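Local coordinates for protein PHO85 cyclin-10 (Saccharomyces cerevisiae, PDB 4KRD) that serves as a cyclin partner of the kinase PHO85, giving a holoenzyme that phosphorylates and negatively regulates the glycogen synthase GSY2, at residues 47-51 against 128-133; 70-74 against 171-176; 107-112 against 179-185. One frame throughout, in Å; residues are numbered along the deposited sequence.

Contact 1 (47-51 against 128-133); sequences IELLL and LQEKEV
In the helical cyclin domain, Leu51 of helix 36-54 reaches over the turn that leads into helix 130-148, with Leu128 and Glu130 on its two branches. Its CD2 lies 3.8 Å from Leu128 CG and 3.6 Å from the backbone C of Gln129. The other methyl, CD1, sits 3.3 Å from Glu130 OE1, the two side chains running nearly perpendicular. Leu128 turns its CG anti to the backbone N (chi1 -180°), which carries CD2 in toward helix 36-54, 3.8 Å from Leu50 CB. Two helices of the cyclin fold, distant in sequence, thus meet near the beginning of helix 130-148, and one turn back along helix 36-54 Ile47 CG2 packs 3.7 Å from Val133 CG2. Phe113 of helix 99-113 packs on both Leu50 and Leu128. The turn is held from within: Gln129 N donates to Glu132 OE1 at 3.0 Å, approaching 53° above the carboxylate plane. Ser54, farther along helix 36-54, ties the two backbones together, its OG hydrogen-bonded to both Leu50 O and Leu128 N.

Contact 2 (70-74 against 171-176); sequences EYSNF and KLEVSL
Glu70 and Ser175 bring helix 65-72 and helix 166-180 of the all-helical cyclin domain together most tightly, their CA atoms 4.7 Å apart and Ser175 CB only 3.4 Å from Glu70 O. Asn73 ND2 donates to Ser175 OG at 2.9 Å (N-H...O 155°), the hydroxyl tilted 16° from the amide plane. With chi1 at -63°, Ser175 OG stands beside its own backbone N and also lies 2.7 Å from Lys171 O. On the apolar flank the Phe74 ring fits against the helix, with Leu176 CA in plane at its edge and CZ 3.9 Å from Leu176 CB. Leu172 lies alongside the ring and points the other way, its CD2 4.0 Å from Phe74 CD1. The other flank is looser: a water donates to Glu70 OE1 at 2.8 Å and to Lys171 O, bridging the helices, while the exposed Lys171 crosses Asn73 with only its aliphatic part, CD 3.4 Å from OD1. Glu70 OE2 is hydrogen-bonded to a polar side chain of the chain of another protein. Helix 130-148 closes the inner side, Met136 on Phe74, Leu143 on Leu176 and Arg135 NH1 hydrogen-bonded to Asn73 O.

Contact 3 (107-112 against 179-185); sequences FLIDTL and CVCNTKL
Val180 CG1 lies at the centre of this contact, against helix 99-113 among Leu108, Thr111 and Leu112. Here that helix and the C-terminal part of helix 166-180 pack in the core of the cyclin domain, close to its centre. CG1 is 3.8 Å from Leu112 CB and 3.9 Å from Thr111 CG2, and it also touches the backbone O of Leu108. A chi1 of -69° sets CG1 anti to the carbonyl carbon of Val180, and this is the branch that does all the touching. On one side Leu112 CD1 packs 3.8 Å from Cys179 CB. On the other, Leu185 returns from beyond the turn and places CD2 3.9 Å from Thr111 CG2, then crosses Leu108 at about a right angle, CD2 to CD2 at 4.1 Å. Between these two patches the chain leaves helix 166-180 through a type I beta turn, Val180 to Thr183, that brings a second threonine up to the first. Thr111 OG1 donates to Thr183 OG1 at 2.9 Å, and Thr183 OG1 in turn donates to Val180 O at 2.9 Å, in the carbonyl plane with a C=O...O angle of 146°. Thr183 N bonds the same oxygen, which therefore holds two donors from one residue. Farther out, Lys184 O stands at the edge of the Phe107 ring, 4.0 Å from CE2. Asn19 of the N-terminal loop bonds both Thr111 OG1 and Lys184 O through ND2, while Leu143 and Met136 of helix 130-148 lie on Leu108 and Leu112. The chemistry implies a relay of hydrogen bonds that runs from Asn19 ND2 through the hydroxyls of Thr111 and Thr183 and ends on the acceptor Val180 O, so the buried hydroxyl of Thr111 is paired as both donor and acceptor while the rest of the interface is largely apolar.

Overall arrangement
The three contacts lie within one cyclin domain, and their segments alternate along the sequence. Contacts 1 and 2, centres 15 Å apart, are joined by a probable hydrogen bond of 2.7 Å from Tyr71 OH to Glu132 OE1. Contacts 2 and 3 share helix 166-180, with centres 13 Å apart; Leu176 CD1 meets Leu112 CD2 at 3.9 Å, and Cys179 SG packs beside Glu70 and Tyr71. Contacts 1 and 3 lie 16 Å apart, centre to centre, and touch through Ile47 CG1 and Ile109 CD1 (3.8 Å). The partner chain of another protein reaches residues of contacts 2 and 3, whereas no other protein chain touches contact 1.

Contact 1 (47-51 against 128-133)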
ATOM      1  N   ILE B  47      10.973  24.346   2.556  1.00 32.58           N
ATOM      2  CA  ILE B  47      11.899  24.558   1.452  1.00 38.46           C
ATOM      3  C   ILE B  47      12.840  25.745   1.726  1.00 37.98           C
ATOM      4  O   ILE B  47      14.054  25.647   1.554  1.00 35.15           O
ATOM      5  CB  ILE B  47      11.165  24.783   0.128  1.00 33.10           C
ATOM      6  CG1 ILE B  47      10.477  23.482  -0.305  1.00 34.12           C
ATOM      7  CG2 ILE B  47      12.170  25.232  -0.929  1.00 34.69           C
ATOM      8  CD1 ILE B  47       9.326  23.673  -1.292  1.00 41.45           C
ATOM      9  N   GLU B  48      12.276  26.860   2.170  1.00 41.11           N
ATOM     10  CA  GLU B  48      13.104  28.027   2.467  1.00 42.29           C
ATOM     11  C   GLU B  48      14.162  27.736   3.520  1.00 41.90           C
ATOM     12  O   GLU B  48      15.295  28.180   3.385  1.00 40.74           O
ATOM     13  CB  GLU B  48      12.241  29.227   2.855  1.00 44.22           C
ATOM     14  CG  GLU B  48      11.444  29.756   1.675  1.00 51.79           C
ATOM     15  CD  GLU B  48      10.414  30.801   2.065  1.00 68.03           C
ATOM     16  OE1 GLU B  48      10.433  31.258   3.239  1.00 62.92           O
ATOM     17  OE2 GLU B  48       9.586  31.160   1.192  1.00 69.24           O
ATOM     18  N   LEU B  49      13.809  26.977   4.557  1.00 42.20           N
ATOM     19  CA  LEU B  49      14.781  26.660   5.611  1.00 38.36           C
ATOM     20  C   LEU B  49      15.847  25.667   5.160  1.00 41.05           C
ATOM     21  O   LEU B  49      17.019  25.796   5.513  1.00 37.82           O
ATOM     22  CB  LEU B  49      14.086  26.199   6.890  1.00 38.74           C
ATOM     23  CG  LEU B  49      13.244  27.291   7.547  1.00 44.18           C
ATOM     24  CD1 LEU B  49      12.429  26.753   8.700  1.00 44.04           C
ATOM     25  CD2 LEU B  49      14.137  28.456   8.006  1.00 52.45           C
ATOM     26  N   LEU B  50      15.458  24.684   4.354  1.00 37.39           N
ATOM     27  CA  LEU B  50      16.445  23.779   3.794  1.00 37.01           C
ATOM     28  C   LEU B  50      17.447  24.551   2.931  1.00 33.18           C
ATOM     29  O   LEU B  50      18.644  24.271   2.945  1.00 38.06           O
ATOM     30  CB  LEU B  50      15.756  22.677   2.979  1.00 32.46           C
ATOM     31  CG  LEU B  50      14.997  21.711   3.880  1.00 31.17           C
ATOM     32  CD1 LEU B  50      14.126  20.753   3.043  1.00 31.11           C
ATOM     33  CD2 LEU B  50      16.013  20.962   4.731  1.00 30.97           C
ATOM     34  N   LEU B  51      16.940  25.497   2.156  1.00 36.48           N
ATOM     35  CA  LEU B  51      17.798  26.350   1.338  1.00 38.45           C
ATOM     36  C   LEU B  51      18.784  27.102   2.234  1.00 40.32           C
ATOM     37  O   LEU B  51      19.977  27.130   1.962  1.00 43.15           O
ATOM     38  CB  LEU B  51      16.957  27.335   0.526  1.00 42.95           C
ATOM     39  CG  LEU B  51      16.259  26.768  -0.712  1.00 42.65           C
ATOM     40  CD1 LEU B  51      15.226  27.746  -1.253  1.00 47.75           C
ATOM     41  CD2 LEU B  51      17.284  26.410  -1.784  1.00 40.38           C
ATOM     42  N   LEU B 128      20.377  21.467  -0.818  1.00 36.55           N
ATOM     43  CA  LEU B 128      19.328  21.914  -1.733  1.00 39.21           C
ATOM     44  C   LEU B 128      19.732  23.249  -2.369  1.00 44.31           C
ATOM     45  O   LEU B 128      20.118  24.164  -1.651  1.00 43.41           O
ATOM     46  CB  LEU B 128      18.034  22.128  -0.957  1.00 32.25           C
ATOM     47  CG  LEU B 128      16.801  22.600  -1.736  1.00 36.44           C
ATOM     48  CD1 LEU B 128      16.467  21.664  -2.902  1.00 35.16           C
ATOM     49  CD2 LEU B 128      15.620  22.725  -0.781  1.00 33.22           C
ATOM     50  N   GLN B 129      19.617  23.364  -3.692  1.00 46.04           N
ATOM     51  CA  GLN B 129      19.850  24.632  -4.402  1.00 48.02           C
ATOM     52  C   GLN B 129      18.536  25.195  -4.925  1.00 50.49           C
ATOM     53  O   GLN B 129      17.577  24.441  -5.142  1.00 39.92           O
ATOM     54  CB  GLN B 129      20.765  24.433  -5.610  1.00 49.64           C
ATOM     55  CG  GLN B 129      22.064  23.713  -5.355  1.00 55.47           C
ATOM     56  CD  GLN B 129      22.842  23.511  -6.649  1.00 64.62           C
ATOM     57  OE1 GLN B 129      22.720  22.476  -7.308  1.00 61.72           O
ATOM     58  NE2 GLN B 129      23.626  24.518  -7.033  1.00 61.59           N
ATOM     59  N   GLU B 130      18.502  26.509  -5.167  1.00 41.62           N
ATOM     60  CA  GLU B 130      17.283  27.161  -5.638  1.00 40.40           C
ATOM     61  C   GLU B 130      16.872  26.645  -7.006  1.00 40.80           C
ATOM     62  O   GLU B 130      15.681  26.571  -7.320  1.00 39.21           O
ATOM     63  CB  GLU B 130      17.433  28.689  -5.686  1.00 51.89           C
ATOM     64  CG  GLU B 130      16.120  29.420  -6.014  1.00 54.17           C
ATOM     65  CD  GLU B 130      15.069  29.318  -4.894  1.00 61.76           C
ATOM     66  OE1 GLU B 130      15.314  29.859  -3.791  1.00 65.59           O
ATOM     67  OE2 GLU B 130      13.995  28.707  -5.116  1.00 64.99           O
ATOM     68  N   LYS B 131      17.854  26.288  -7.825  1.00 35.66           N
ATOM     69  CA  LYS B 131      17.552  25.768  -9.155  1.00 43.20           C
ATOM     70  C   LYS B 131      16.924  24.361  -9.133  1.00 39.09           C
ATOM     71  O   LYS B 131      16.500  23.850 -10.174  1.00 39.52           O
ATOM     72  CB  LYS B 131      18.790  25.793 -10.047  1.00 43.94           C
ATOM     73  CG  LYS B 131      19.297  27.201 -10.335  1.00 50.43           C
ATOM     74  CD  LYS B 131      20.014  27.271 -11.670  1.00 54.94           C
ATOM     75  CE  LYS B 131      20.236  28.714 -12.103  1.00 55.96           C
ATOM     76  NZ  LYS B 131      20.647  28.785 -13.532  1.00 67.36           N
ATOM     77  N   GLU B 132      16.864  23.752  -7.953  1.00 40.20           N
ATOM     78  CA  GLU B 132      16.280  22.404  -7.808  1.00 36.19           C
ATOM     79  C   GLU B 132      14.862  22.456  -7.263  1.00 36.19           C
ATOM     80  O   GLU B 132      14.132  21.452  -7.313  1.00 33.26           O
ATOM     81  CB  GLU B 132      17.178  21.535  -6.920  1.00 33.10           C
ATOM     82  CG  GLU B 132      18.513  21.194  -7.602  1.00 37.32           C
ATOM     83  CD  GLU B 132      19.646  20.852  -6.639  1.00 42.74           C
ATOM     84  OE1 GLU B 132      19.449  20.913  -5.406  1.00 38.45           O
ATOM     85  OE2 GLU B 132      20.751  20.524  -7.128  1.00 45.11           O
ATOM     86  N   VAL B 133      14.452  23.627  -6.776  1.00 35.08           N
ATOM     87  CA  VAL B 133      13.184  23.747  -6.054  1.00 35.45           C
ATOM     88  C   VAL B 133      11.921  23.512  -6.894  1.00 39.57           C
ATOM     89  O   VAL B 133      11.003  22.802  -6.465  1.00 39.93           O
ATOM     90  CB  VAL B 133      13.062  25.094  -5.318  1.00 37.44           C
ATOM     91  CG1 VAL B 133      11.629  25.301  -4.834  1.00 36.17           C
ATOM     92  CG2 VAL B 133      14.065  25.155  -4.160  1.00 38.84           C
TER

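Contact 2 (70-74 against 171-176)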
ATOM      1  N   GLU B  70      19.984  10.326 -10.477  1.00 38.23           N
ATOM      2  CA  GLU B  70      18.563  10.659 -10.345  1.00 37.62           C
ATOM      3  C   GLU B  70      18.377  12.098  -9.851  1.00 35.84           C
ATOM      4  O   GLU B  70      17.592  12.881 -10.407  1.00 37.61           O
ATOM      5  CB  GLU B  70      17.871   9.676  -9.387  1.00 36.59           C
ATOM      6  CG  GLU B  70      17.922   8.230  -9.842  1.00 39.14           C
ATOM      7  CD  GLU B  70      17.042   7.963 -11.050  1.00 41.18           C
ATOM      8  OE1 GLU B  70      16.266   8.855 -11.442  1.00 42.63           O
ATOM      9  OE2 GLU B  70      17.122   6.852 -11.612  1.00 46.23           O
ATOM     10  N   TYR B  71      19.116  12.454  -8.807  1.00 30.95           N
ATOM     11  CA  TYR B  71      18.969  13.770  -8.212  1.00 32.94           C
ATOM     12  C   TYR B  71      19.261  14.936  -9.189  1.00 36.27           C
ATOM     13  O   TYR B  71      18.602  15.969  -9.137  1.00 34.33           O
ATOM     14  CB  TYR B  71      19.819  13.893  -6.948  1.00 34.58           C
ATOM     15  CG  TYR B  71      19.512  15.154  -6.194  1.00 36.25           C
ATOM     16  CD1 TYR B  71      18.425  15.221  -5.325  1.00 34.03           C
ATOM     17  CD2 TYR B  71      20.280  16.298  -6.377  1.00 36.05           C
ATOM     18  CE1 TYR B  71      18.125  16.387  -4.647  1.00 38.77           C
ATOM     19  CE2 TYR B  71      19.989  17.470  -5.703  1.00 36.76           C
ATOM     20  CZ  TYR B  71      18.909  17.513  -4.845  1.00 39.99           C
ATOM     21  OH  TYR B  71      18.613  18.674  -4.172  1.00 39.81           O
ATOM     22  N   SER B  72      20.238  14.764 -10.077  1.00 38.90           N
ATOM     23  CA  SER B  72      20.561  15.804 -11.063  1.00 41.49           C
ATOM     24  C   SER B  72      19.384  16.162 -11.980  1.00 42.51           C
ATOM     25  O   SER B  72      19.366  17.230 -12.588  1.00 41.25           O
ATOM     26  CB  SER B  72      21.769  15.392 -11.904  1.00 42.75           C
ATOM     27  OG  SER B  72      21.477  14.249 -12.688  1.00 45.02           O
ATOM     28  N   ASN B  73      18.399  15.276 -12.081  1.00 38.76           N
ATOM     29  CA  ASN B  73      17.190  15.577 -12.853  1.00 38.36           C
ATOM     30  C   ASN B  73      16.411  16.787 -12.309  1.00 32.02           C
ATOM     31  O   ASN B  73      15.601  17.386 -13.016  1.00 36.86           O
ATOM     32  CB  ASN B  73      16.267  14.343 -12.942  1.00 38.25           C
ATOM     33  CG  ASN B  73      16.775  13.296 -13.926  1.00 43.36           C
ATOM     34  OD1 ASN B  73      17.309  13.632 -14.988  1.00 47.06           O
ATOM     35  ND2 ASN B  73      16.619  12.022 -13.575  1.00 35.86           N
ATOM     36  N   PHE B  74      16.636  17.138 -11.047  1.00 33.01           N
ATOM     37  CA  PHE B  74      15.900  18.253 -10.446  1.00 31.11           C
ATOM     38  C   PHE B  74      16.435  19.628 -10.851  1.00 36.81           C
ATOM     39  O   PHE B  74      15.718  20.619 -10.749  1.00 35.00           O
ATOM     40  CB  PHE B  74      15.873  18.154  -8.920  1.00 31.44           C
ATOM     41  CG  PHE B  74      15.130  16.945  -8.412  1.00 31.78           C
ATOM     42  CD1 PHE B  74      13.777  16.803  -8.658  1.00 30.16           C
ATOM     43  CD2 PHE B  74      15.794  15.956  -7.704  1.00 34.24           C
ATOM     44  CE1 PHE B  74      13.087  15.674  -8.217  1.00 34.69           C
ATOM     45  CE2 PHE B  74      15.119  14.821  -7.254  1.00 35.70           C
ATOM     46  CZ  PHE B  74      13.762  14.685  -7.505  1.00 32.18           C
ATOM     47  N   LYS B 171       9.987  11.247 -15.380  1.00 34.41           N
ATOM     48  CA  LYS B 171      11.355  11.249 -14.958  1.00 31.00           C
ATOM     49  C   LYS B 171      11.516  11.803 -13.541  1.00 32.50           C
ATOM     50  O   LYS B 171      12.306  11.328 -12.776  1.00 33.10           O
ATOM     51  CB  LYS B 171      12.183  12.038 -15.949  1.00 20.00           C
ATOM     52  CG  LYS B 171      13.629  12.040 -15.659  1.00 20.00           C
ATOM     53  CD  LYS B 171      14.401  12.908 -16.597  1.00 20.00           C
ATOM     54  CE  LYS B 171      14.640  12.210 -17.898  1.00 20.00           C
ATOM     55  NZ  LYS B 171      14.743  13.135 -19.085  1.00 20.00           N
ATOM     56  N   LEU B 172      10.749  12.824 -13.223  1.00 32.34           N
ATOM     57  CA  LEU B 172      10.781  13.434 -11.901  1.00 37.10           C
ATOM     58  C   LEU B 172      10.146  12.559 -10.811  1.00 32.66           C
ATOM     59  O   LEU B 172      10.698  12.459  -9.716  1.00 29.76           O
ATOM     60  CB  LEU B 172      10.132  14.815 -11.934  1.00 35.98           C
ATOM     61  CG  LEU B 172      10.895  15.861 -12.766  1.00 33.32           C
ATOM     62  CD1 LEU B 172      10.166  17.182 -12.718  1.00 36.33           C
ATOM     63  CD2 LEU B 172      12.360  15.998 -12.291  1.00 35.24           C
ATOM     64  N   GLU B 173       9.001  11.940 -11.097  1.00 31.43           N
ATOM     65  CA  GLU B 173       8.409  10.974 -10.153  1.00 32.71           C
ATOM     66  C   GLU B 173       9.418   9.916  -9.737  1.00 31.45           C
ATOM     67  O   GLU B 173       9.567   9.618  -8.560  1.00 27.86           O
ATOM     68  CB  GLU B 173       7.228  10.220 -10.771  1.00 30.03           C
ATOM     69  CG  GLU B 173       6.022  11.042 -11.113  1.00 34.64           C
ATOM     70  CD  GLU B 173       4.939  10.192 -11.788  1.00 33.65           C
ATOM     71  OE1 GLU B 173       5.279   9.322 -12.612  1.00 35.45           O
ATOM     72  OE2 GLU B 173       3.752  10.410 -11.499  1.00 42.50           O
ATOM     73  N   VAL B 174      10.079   9.319 -10.724  1.00 32.10           N
ATOM     74  CA  VAL B 174      10.981   8.212 -10.463  1.00 31.54           C
ATOM     75  C   VAL B 174      12.254   8.683  -9.768  1.00 31.92           C
ATOM     76  O   VAL B 174      12.785   7.987  -8.921  1.00 29.23           O
ATOM     77  CB  VAL B 174      11.343   7.462 -11.758  1.00 35.30           C
ATOM     78  CG1 VAL B 174      12.408   6.413 -11.487  1.00 34.58           C
ATOM     79  CG2 VAL B 174      10.106   6.824 -12.364  1.00 33.41           C
ATOM     80  N   SER B 175      12.745   9.859 -10.139  1.00 28.19           N
ATOM     81  CA  SER B 175      13.938  10.399  -9.502  1.00 33.89           C
ATOM     82  C   SER B 175      13.721  10.597  -8.001  1.00 32.82           C
ATOM     83  O   SER B 175      14.579  10.245  -7.198  1.00 30.37           O
ATOM     84  CB  SER B 175      14.354  11.725 -10.153  1.00 35.78           C
ATOM     85  OG  SER B 175      14.705  11.530 -11.514  1.00 36.93           O
ATOM     86  N   LEU B 176      12.580  11.167  -7.621  1.00 25.32           N
ATOM     87  CA  LEU B 176      12.332  11.411  -6.205  1.00 24.86           C
ATOM     88  C   LEU B 176      12.136  10.060  -5.518  1.00 28.09           C
ATOM     89  O   LEU B 176      12.688   9.800  -4.457  1.00 26.16           O
ATOM     90  CB  LEU B 176      11.110  12.302  -6.001  1.00 27.48           C
ATOM     91  CG  LEU B 176      10.710  12.508  -4.543  1.00 28.56           C
ATOM     92  CD1 LEU B 176      11.899  13.106  -3.755  1.00 28.76           C
ATOM     93  CD2 LEU B 176       9.475  13.368  -4.430  1.00 30.97           C
TER
HETATM   94  O   HOH W   1      14.286   9.227 -13.448  1.00 44.41           O

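Contact 3 (107-112 against 179-185)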
ATOM      1  N   PHE B 107       6.768  15.943   4.056  1.00 29.93           N
ATOM      2  CA  PHE B 107       7.537  14.879   4.678  1.00 29.27           C
ATOM      3  C   PHE B 107       8.490  14.215   3.695  1.00 26.90           C
ATOM      4  O   PHE B 107       9.569  13.774   4.083  1.00 29.50           O
ATOM      5  CB  PHE B 107       6.656  13.807   5.344  1.00 33.64           C
ATOM      6  CG  PHE B 107       7.464  12.799   6.103  1.00 35.48           C
ATOM      7  CD1 PHE B 107       7.926  13.094   7.384  1.00 31.78           C
ATOM      8  CD2 PHE B 107       7.825  11.590   5.522  1.00 31.09           C
ATOM      9  CE1 PHE B 107       8.713  12.188   8.085  1.00 35.45           C
ATOM     10  CE2 PHE B 107       8.626  10.678   6.216  1.00 29.98           C
ATOM     11  CZ  PHE B 107       9.066  10.980   7.499  1.00 35.37           C
ATOM     12  N   LEU B 108       8.098  14.128   2.426  1.00 27.80           N
ATOM     13  CA  LEU B 108       8.986  13.565   1.410  1.00 29.72           C
ATOM     14  C   LEU B 108      10.272  14.397   1.282  1.00 30.27           C
ATOM     15  O   LEU B 108      11.377  13.852   1.194  1.00 28.15           O
ATOM     16  CB  LEU B 108       8.275  13.432   0.047  1.00 23.87           C
ATOM     17  CG  LEU B 108       7.112  12.427  -0.026  1.00 31.17           C
ATOM     18  CD1 LEU B 108       6.456  12.428  -1.416  1.00 27.54           C
ATOM     19  CD2 LEU B 108       7.583  11.019   0.340  1.00 28.00           C
ATOM     20  N   ILE B 109      10.138  15.722   1.268  1.00 28.83           N
ATOM     21  CA  ILE B 109      11.333  16.548   1.206  1.00 29.72           C
ATOM     22  C   ILE B 109      12.125  16.490   2.523  1.00 27.39           C
ATOM     23  O   ILE B 109      13.356  16.463   2.501  1.00 30.53           O
ATOM     24  CB  ILE B 109      11.030  18.003   0.756  1.00 35.86           C
ATOM     25  CG1 ILE B 109      10.098  18.701   1.741  1.00 38.13           C
ATOM     26  CG2 ILE B 109      10.419  18.023  -0.652  1.00 32.82           C
ATOM     27  CD1 ILE B 109      10.075  20.233   1.550  1.00 44.25           C
ATOM     28  N   ASP B 110      11.412  16.450   3.652  1.00 28.46           N
ATOM     29  CA  ASP B 110      11.997  16.206   4.984  1.00 30.40           C
ATOM     30  C   ASP B 110      12.889  14.982   4.981  1.00 30.20           C
ATOM     31  O   ASP B 110      14.008  15.014   5.460  1.00 32.14           O
ATOM     32  CB  ASP B 110      10.901  15.917   6.028  1.00 31.26           C
ATOM     33  CG  ASP B 110      10.168  17.168   6.507  1.00 37.25           C
ATOM     34  OD1 ASP B 110      10.756  18.267   6.478  1.00 38.05           O
ATOM     35  OD2 ASP B 110       8.998  17.026   6.948  1.00 38.50           O
ATOM     36  N   THR B 111      12.368  13.868   4.467  1.00 28.84           N
ATOM     37  CA  THR B 111      13.110  12.626   4.558  1.00 23.15           C
ATOM     38  C   THR B 111      14.242  12.552   3.533  1.00 25.33           C
ATOM     39  O   THR B 111      15.223  11.829   3.722  1.00 27.71           O
ATOM     40  CB  THR B 111      12.162  11.393   4.502  1.00 32.50           C
ATOM     41  OG1 THR B 111      12.856  10.227   4.966  1.00 31.56           O
ATOM     42  CG2 THR B 111      11.662  11.175   3.087  1.00 29.47           C
ATOM     43  N   LEU B 112      14.119  13.303   2.444  1.00 26.62           N
ATOM     44  CA  LEU B 112      15.215  13.389   1.487  1.00 28.05           C
ATOM     45  C   LEU B 112      16.403  14.183   2.070  1.00 32.76           C
ATOM     46  O   LEU B 112      17.577  13.809   1.897  1.00 29.03           O
ATOM     47  CB  LEU B 112      14.731  14.032   0.180  1.00 29.48           C
ATOM     48  CG  LEU B 112      15.747  14.260  -0.948  1.00 32.02           C
ATOM     49  CD1 LEU B 112      16.580  13.006  -1.254  1.00 33.57           C
ATOM     50  CD2 LEU B 112      15.069  14.809  -2.221  1.00 35.44           C
ATOM     51  N   CYS B 179      15.366   8.447  -4.938  1.00 29.05           N
ATOM     52  CA  CYS B 179      16.097   9.196  -3.906  1.00 31.80           C
ATOM     53  C   CYS B 179      15.614   8.998  -2.461  1.00 32.52           C
ATOM     54  O   CYS B 179      16.403   9.141  -1.534  1.00 33.07           O
ATOM     55  CB  CYS B 179      16.180  10.691  -4.262  1.00 35.23           C
ATOM     56  SG  CYS B 179      17.269  11.017  -5.678  1.00 36.90           S
ATOM     57  N   VAL B 180      14.335   8.673  -2.259  1.00 27.29           N
ATOM     58  CA  VAL B 180      13.811   8.505  -0.897  1.00 29.26           C
ATOM     59  C   VAL B 180      13.488   7.064  -0.463  1.00 30.10           C
ATOM     60  O   VAL B 180      13.146   6.827   0.694  1.00 31.88           O
ATOM     61  CB  VAL B 180      12.540   9.360  -0.637  1.00 26.11           C
ATOM     62  CG1 VAL B 180      12.875  10.855  -0.606  1.00 28.19           C
ATOM     63  CG2 VAL B 180      11.460   9.058  -1.654  1.00 29.31           C
ATOM     64  N   CYS B 181      13.572   6.109  -1.377  1.00 29.44           N
ATOM     65  CA  CYS B 181      13.034   4.770  -1.078  1.00 32.90           C
ATOM     66  C   CYS B 181      13.962   3.983  -0.147  1.00 35.04           C
ATOM     67  O   CYS B 181      13.589   2.926   0.355  1.00 36.11           O
ATOM     68  CB  CYS B 181      12.738   3.992  -2.367  1.00 30.46           C
ATOM     69  SG  CYS B 181      14.213   3.445  -3.217  1.00 37.34           S
ATOM     70  N   ASN B 182      15.161   4.518   0.103  1.00 37.25           N
ATOM     71  CA  ASN B 182      16.058   3.968   1.128  1.00 37.82           C
ATOM     72  C   ASN B 182      15.677   4.440   2.537  1.00 42.16           C
ATOM     73  O   ASN B 182      16.308   4.056   3.521  1.00 40.44           O
ATOM     74  CB  ASN B 182      17.521   4.347   0.843  1.00 39.64           C
ATOM     75  CG  ASN B 182      17.764   5.862   0.924  1.00 51.68           C
ATOM     76  OD1 ASN B 182      16.892   6.666   0.562  1.00 49.29           O
ATOM     77  ND2 ASN B 182      18.955   6.253   1.388  1.00 57.99           N
ATOM     78  N   THR B 183      14.666   5.299   2.631  1.00 32.02           N
ATOM     79  CA  THR B 183      14.187   5.745   3.931  1.00 34.84           C
ATOM     80  C   THR B 183      12.790   5.184   4.206  1.00 35.68           C
ATOM     81  O   THR B 183      12.126   4.676   3.305  1.00 35.14           O
ATOM     82  CB  THR B 183      14.169   7.291   4.049  1.00 36.18           C
ATOM     83  OG1 THR B 183      13.007   7.821   3.401  1.00 36.96           O
ATOM     84  CG2 THR B 183      15.424   7.897   3.417  1.00 39.08           C
ATOM     85  N   LYS B 184      12.348   5.268   5.452  1.00 32.07           N
ATOM     86  CA  LYS B 184      11.021   4.766   5.810  1.00 33.62           C
ATOM     87  C   LYS B 184       9.916   5.744   5.424  1.00 33.32           C
ATOM     88  O   LYS B 184       9.833   6.845   5.970  1.00 34.80           O
ATOM     89  CB  LYS B 184      10.979   4.426   7.291  1.00 37.06           C
ATOM     90  CG  LYS B 184      11.938   3.296   7.638  1.00 39.58           C
ATOM     91  CD  LYS B 184      12.239   3.252   9.119  1.00 48.17           C
ATOM     92  CE  LYS B 184      13.378   2.292   9.410  1.00 49.05           C
ATOM     93  NZ  LYS B 184      12.902   0.889   9.517  1.00 52.11           N
ATOM     94  N   LEU B 185       9.059   5.302   4.502  1.00 32.33           N
ATOM     95  CA  LEU B 185       8.128   6.161   3.777  1.00 38.45           C
ATOM     96  C   LEU B 185       6.652   5.886   4.034  1.00 37.70           C
ATOM     97  O   LEU B 185       5.782   6.546   3.459  1.00 39.72           O
ATOM     98  CB  LEU B 185       8.325   5.971   2.275  1.00 38.31           C
ATOM     99  CG  LEU B 185       9.609   6.463   1.642  1.00 36.59           C
ATOM    100  CD1 LEU B 185       9.577   6.236   0.133  1.00 40.62           C
ATOM    101  CD2 LEU B 185       9.780   7.942   1.966  1.00 40.60           C
TER